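Local coordinates for rhizavidin (Rhizobium etli, PDB 3EW2), which binds biotin in the open end of a beta-barrel, as a dimeric member of the avidin family, at residues G39-R44 with F68-N73; Q51-P56 with N74-C79. All coordinates share one frame; numbering follows the deposited sequence.

How the contacts relate
Contact 1 joins strands 36-42 and 65-71, which flank strand 54-62 in the sheet; contact 2 joins the loop leading into strand 54-62, and that strand's start, to the 74-79 segment. Their centres lie about 8 Å apart. Contact 1 is wholly buried: aromatic and aliphatic side chains meet inside the barrel, with Tyr41 OH and Asn43 OD1 bonding biotin. Contact 2 lies farther from the centre of the chain, about 14 Å against 6 Å, is partly exposed, and is held by side-chain amide, hydroxyl and backbone carbonyl groups in loops and at the start of strand 54-62. Backbone pairing, Tyr41 with Tyr55 and Asn43 with Asn52, and the edge-to-face rings of Trp72 and Tyr55 join the two.

Contact 1 of 2, residues G39-R44 with F68-N73; sequences GQYVNR and FSVGWN. With BTN (biotin), chain I.
Tyr41 and Trp72 meet as an offset edge-to-face pair, the indole edge directed at the phenol face with the planes at 84°. CH2 of Trp72 makes the nearest approach, 3.7 Å from CD2 of Tyr41. The phenol is carried inward with CG anti to the backbone N (chi1 -165°), which brings its hydroxyl to the ligand: OH of Tyr41 donates to biotin O3 at 2.6 Å, with the biotin oxygen in the plane of the ring at its edge. CG2 of Val70 packs against CB of Tyr41 at 3.9 Å, and CE2 of Phe68 meets CE1 of Tyr41.

Trp72 is sandwiched. Biotin C10 lies over one indole face, 3.4 Å from CG of Trp72, while CG1 of Val70 covers the opposite face. The far corner of the indole also reaches Asn43, whose CB is 4.0 Å from CZ3 of Trp72. OD1 of Asn43 accepts from biotin N2 at 3.1 Å in a nearly straight bond (168°) and also from the backbone N of Ala45, so two donors grip this oxygen, while ND2 bonds Thr48 OG1.

NE1 of Trp72 is satisfied by Thr83. The contact spans the barrel interior between strands 36-42 and 65-71, with strand 54-62 between them in the sheet and Trp85 of strand 78-92 stacked on Tyr41 and Phe68.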
# COMPACT_ATOMS: atom_id res chain seq x y z
N GLY B 39 11.93 2.03 0.75
CA GLY B 39 12.38 2.96 1.75
C GLY B 39 12.27 2.42 3.14
O GLY B 39 12.13 1.20 3.35
N GLN B 40 12.33 3.37 4.07
CA GLN B 40 12.36 3.15 5.50
C GLN B 40 11.40 4.11 6.18
O GLN B 40 11.31 5.28 5.80
CB GLN B 40 13.77 3.41 6.03
CG GLN B 40 14.81 2.47 5.46
CD GLN B 40 14.62 1.03 5.93
OE1 GLN B 40 14.15 0.78 7.03
NE2 GLN B 40 15.01 0.09 5.08
N TYR B 41 10.66 3.63 7.16
CA TYR B 41 9.54 4.36 7.69
C TYR B 41 9.79 4.42 9.19
O TYR B 41 9.95 3.36 9.80
CB TYR B 41 8.17 3.69 7.39
CG TYR B 41 7.00 4.64 7.63
CD1 TYR B 41 6.39 5.31 6.57
CD2 TYR B 41 6.56 4.93 8.94
CE1 TYR B 41 5.36 6.19 6.79
CE2 TYR B 41 5.52 5.83 9.17
CZ TYR B 41 4.93 6.45 8.10
OH TYR B 41 3.89 7.36 8.33
N VAL B 42 9.92 5.65 9.73
CA VAL B 42 10.04 5.83 11.17
C VAL B 42 8.74 6.42 11.67
O VAL B 42 8.42 7.55 11.35
CB VAL B 42 11.22 6.70 11.64
CG1 VAL B 42 11.16 6.80 13.21
CG2 VAL B 42 12.53 6.09 11.21
N ASN B 43 8.01 5.60 12.41
CA ASN B 43 6.73 6.00 12.96
C ASN B 43 7.01 6.76 14.27
O ASN B 43 7.83 6.31 15.12
CB ASN B 43 5.90 4.74 13.28
CG ASN B 43 4.76 5.03 14.23
OD1 ASN B 43 4.04 6.00 14.04
ND2 ASN B 43 4.57 4.18 15.24
N ARG B 44 6.29 7.87 14.45
CA ARG B 44 6.35 8.64 15.68
C ARG B 44 4.97 9.07 16.14
O ARG B 44 4.88 9.98 16.98
CB ARG B 44 7.27 9.88 15.50
CG ARG B 44 8.70 9.50 15.23
CD ARG B 44 9.61 10.62 15.42
NE ARG B 44 10.88 10.38 14.75
CZ ARG B 44 11.21 10.84 13.54
NH1 ARG B 44 10.37 11.59 12.82
NH2 ARG B 44 12.40 10.56 13.04
N PHE B 68 1.95 2.67 -0.82
CA PHE B 68 3.07 1.95 -0.25
C PHE B 68 2.62 1.25 1.02
O PHE B 68 1.51 1.48 1.54
CB PHE B 68 4.27 2.88 -0.04
CG PHE B 68 3.97 4.09 0.85
CD1 PHE B 68 3.46 5.27 0.31
CD2 PHE B 68 4.19 4.03 2.22
CE1 PHE B 68 3.16 6.36 1.13
CE2 PHE B 68 3.89 5.12 3.04
CZ PHE B 68 3.39 6.28 2.49
N SER B 69 3.48 0.39 1.53
CA SER B 69 3.03 -0.65 2.41
C SER B 69 4.11 -0.81 3.43
O SER B 69 5.28 -0.75 3.07
CB SER B 69 2.88 -1.99 1.63
OG SER B 69 1.92 -1.88 0.59
N VAL B 70 3.74 -1.10 4.68
CA VAL B 70 4.75 -1.39 5.69
C VAL B 70 4.20 -2.53 6.54
O VAL B 70 3.06 -2.49 6.96
CB VAL B 70 4.97 -0.09 6.64
CG1 VAL B 70 5.56 -0.47 7.97
CG2 VAL B 70 5.80 1.00 5.95
N GLY B 71 5.00 -3.54 6.84
CA GLY B 71 4.63 -4.51 7.88
C GLY B 71 5.34 -4.16 9.16
O GLY B 71 6.52 -3.81 9.11
N TRP B 72 4.65 -4.25 10.29
CA TRP B 72 5.20 -3.70 11.53
C TRP B 72 6.03 -4.71 12.30
O TRP B 72 5.79 -4.99 13.49
CB TRP B 72 4.13 -2.98 12.38
CG TRP B 72 3.51 -1.79 11.66
CD1 TRP B 72 2.24 -1.72 11.14
CD2 TRP B 72 4.14 -0.51 11.34
NE1 TRP B 72 2.04 -0.49 10.53
CE2 TRP B 72 3.18 0.27 10.65
CE3 TRP B 72 5.41 0.04 11.62
CZ2 TRP B 72 3.46 1.57 10.18
CZ3 TRP B 72 5.68 1.33 11.18
CH2 TRP B 72 4.71 2.08 10.45
N ASN B 73 7.01 -5.28 11.60
CA ASN B 73 8.10 -6.02 12.24
C ASN B 73 9.42 -5.72 11.55
O ASN B 73 9.54 -5.87 10.34
CB ASN B 73 7.82 -7.53 12.26
CG ASN B 73 8.84 -8.31 13.14
OD1 ASN B 73 9.65 -7.74 13.91
ND2 ASN B 73 8.79 -9.63 13.02
C11 BTN I . 1.21 -0.12 15.19
O11 BTN I . 0.90 0.72 16.06
O12 BTN I . 0.61 -1.21 15.16
C10 BTN I . 2.30 0.18 14.19
C9 BTN I . 2.49 1.69 14.08
C8 BTN I . 1.22 2.37 13.59
C7 BTN I . 1.54 3.66 12.85
C2 BTN I . 0.30 4.23 12.17
S1 BTN I . 0.22 3.68 10.60
C6 BTN I . -0.70 5.15 10.08
C5 BTN I . -0.38 6.32 10.99
N1 BTN I . 0.68 7.12 10.40
C3 BTN I . 1.80 7.05 11.10
O3 BTN I . 3.00 7.71 10.76
N2 BTN I . 1.64 6.27 12.16
C4 BTN I . 0.29 5.75 12.24

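Contact 2 of 2, residues Q51-P56 with N74-C79; sequences QNSPYP and NSTENC
The amide of Asn74 lies flat over one face of the Tyr55 ring, the planes only 12° apart, while the same amide is bonded at both its nitrogen and its oxygen. CG of Asn74 sits 3.3 Å from CE2 of Tyr55, and ND2 is over the ring near its rim. This nitrogen, ND2 of Asn74, donates twice: to Pro54 O at 2.7 Å, almost straight (178°) and in the amide plane but above the plane of the carbonyl, and to Ser53 OG at 2.8 Å, a more bent bond.

CG of Asn74 stands between the backbone N and the carbonyl carbon (chi1 60°), folding the amide back over its own loop. There OD1 of Asn74 accepts from Thr76 N at 3.0 Å. Glu77 N also donates to Asn74 OD1, at 3.1 Å and nearly along the C=O axis. Four bonds thus fix the rotation of one amide. With an alanine here, Ser53 OG and Pro54 O are likely to lose their donor, the Tyr55 face its stacked amide, and the 74-77 turn its acceptor.

Tyr55 completes the link from its edge: OH of Tyr55 donates to Glu77 O at 2.7 Å, the carbonyl oxygen lying near the ring plane, and CB of Glu77 packs beside the hydroxyl. Farther out, a water accepts from Gln51 N and donates to OE2 of Glu77 at 3.2 Å; that carboxylate oxygen also takes the backbone N of Cys50. The Cys50-Cys79 disulfide ties the same two chain regions covalently.

Asn74 forms an Asx turn and Asx motif, here in the loop entering strand 78-92 at the biotin-binding end of the avidin barrel.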
# COMPACT_ATOMS: atom_id res chain seq x y z
N GLN B 51 7.44 2.67 17.41
CA GLN B 51 7.89 4.05 17.19
C GLN B 51 9.40 4.15 17.28
O GLN B 51 10.03 3.36 17.97
CB GLN B 51 7.31 4.99 18.23
CG GLN B 51 5.82 5.04 18.38
CD GLN B 51 5.43 6.22 19.28
OE1 GLN B 51 5.95 7.32 19.12
NE2 GLN B 51 4.55 6.00 20.19
N ASN B 52 9.98 5.11 16.56
CA ASN B 52 11.43 5.39 16.66
C ASN B 52 12.40 4.38 16.09
O ASN B 52 13.57 4.33 16.49
CB ASN B 52 11.80 5.74 18.11
CG ASN B 52 10.93 6.85 18.64
OD1 ASN B 52 10.75 7.88 17.97
ND2 ASN B 52 10.31 6.62 19.78
N SER B 53 11.96 3.62 15.10
CA SER B 53 12.74 2.46 14.63
C SER B 53 12.39 2.24 13.17
O SER B 53 11.22 2.24 12.83
CB SER B 53 12.28 1.25 15.44
OG SER B 53 13.03 0.17 15.08
N PRO B 54 13.38 2.01 12.29
CA PRO B 54 13.03 2.05 10.85
C PRO B 54 12.42 0.72 10.35
O PRO B 54 12.90 -0.34 10.71
CB PRO B 54 14.35 2.35 10.17
CG PRO B 54 15.39 1.70 11.10
CD PRO B 54 14.81 1.68 12.51
N TYR B 55 11.34 0.84 9.57
CA TYR B 55 10.56 -0.29 9.04
C TYR B 55 10.64 -0.24 7.55
O TYR B 55 10.46 0.85 6.97
CB TYR B 55 9.09 -0.18 9.48
CG TYR B 55 8.99 -0.57 10.90
CD1 TYR B 55 9.21 0.37 11.93
CD2 TYR B 55 8.79 -1.91 11.25
CE1 TYR B 55 9.17 -0.05 13.30
CE2 TYR B 55 8.77 -2.31 12.60
CZ TYR B 55 8.96 -1.37 13.61
OH TYR B 55 8.90 -1.76 14.96
N PRO B 56 10.92 -1.38 6.88
CA PRO B 56 10.97 -1.18 5.41
C PRO B 56 9.60 -0.95 4.78
O PRO B 56 8.53 -1.33 5.31
CB PRO B 56 11.59 -2.48 4.87
CG PRO B 56 11.90 -3.37 6.16
CD PRO B 56 11.14 -2.79 7.29
N ASN B 74 10.41 -5.29 12.32
CA ASN B 74 11.79 -5.10 11.83
C ASN B 74 12.86 -5.80 12.68
O ASN B 74 14.05 -5.56 12.51
CB ASN B 74 12.13 -3.61 11.72
CG ASN B 74 12.01 -2.88 13.06
OD1 ASN B 74 11.73 -3.50 14.09
ND2 ASN B 74 12.24 -1.55 13.06
N SER B 75 12.41 -6.64 13.62
CA SER B 75 13.29 -7.31 14.61
C SER B 75 13.69 -6.48 15.85
O SER B 75 14.29 -7.00 16.78
CB SER B 75 14.56 -7.93 13.97
OG SER B 75 15.63 -6.99 13.91
N THR B 76 13.39 -5.19 15.86
CA THR B 76 13.57 -4.36 17.05
C THR B 76 12.25 -4.33 17.79
O THR B 76 12.21 -4.34 19.01
CB THR B 76 13.95 -2.92 16.69
OG1 THR B 76 15.20 -2.93 16.00
CG2 THR B 76 14.04 -2.03 17.93
N GLU B 77 11.16 -4.28 17.04
CA GLU B 77 9.83 -4.29 17.64
C GLU B 77 8.82 -4.81 16.66
O GLU B 77 8.79 -4.38 15.50
CB GLU B 77 9.42 -2.89 18.11
CG GLU B 77 8.16 -2.86 18.90
CD GLU B 77 7.99 -1.56 19.71
OE1 GLU B 77 9.00 -0.96 20.14
OE2 GLU B 77 6.84 -1.15 19.94
N ASN B 78 8.01 -5.74 17.15
CA ASN B 78 6.91 -6.31 16.39
C ASN B 78 5.54 -5.96 16.96
O ASN B 78 5.20 -6.39 18.08
CB ASN B 78 7.07 -7.85 16.29
CG ASN B 78 5.92 -8.52 15.48
OD1 ASN B 78 5.21 -7.86 14.74
ND2 ASN B 78 5.73 -9.84 15.66
N CYS B 79 4.74 -5.25 16.17
CA CYS B 79 3.39 -4.85 16.61
C CYS B 79 2.27 -5.69 16.01
O CYS B 79 1.09 -5.31 16.07
CB CYS B 79 3.12 -3.36 16.30
SG CYS B 79 4.17 -2.19 17.24
O HOH W 1 7.53 1.94 20.12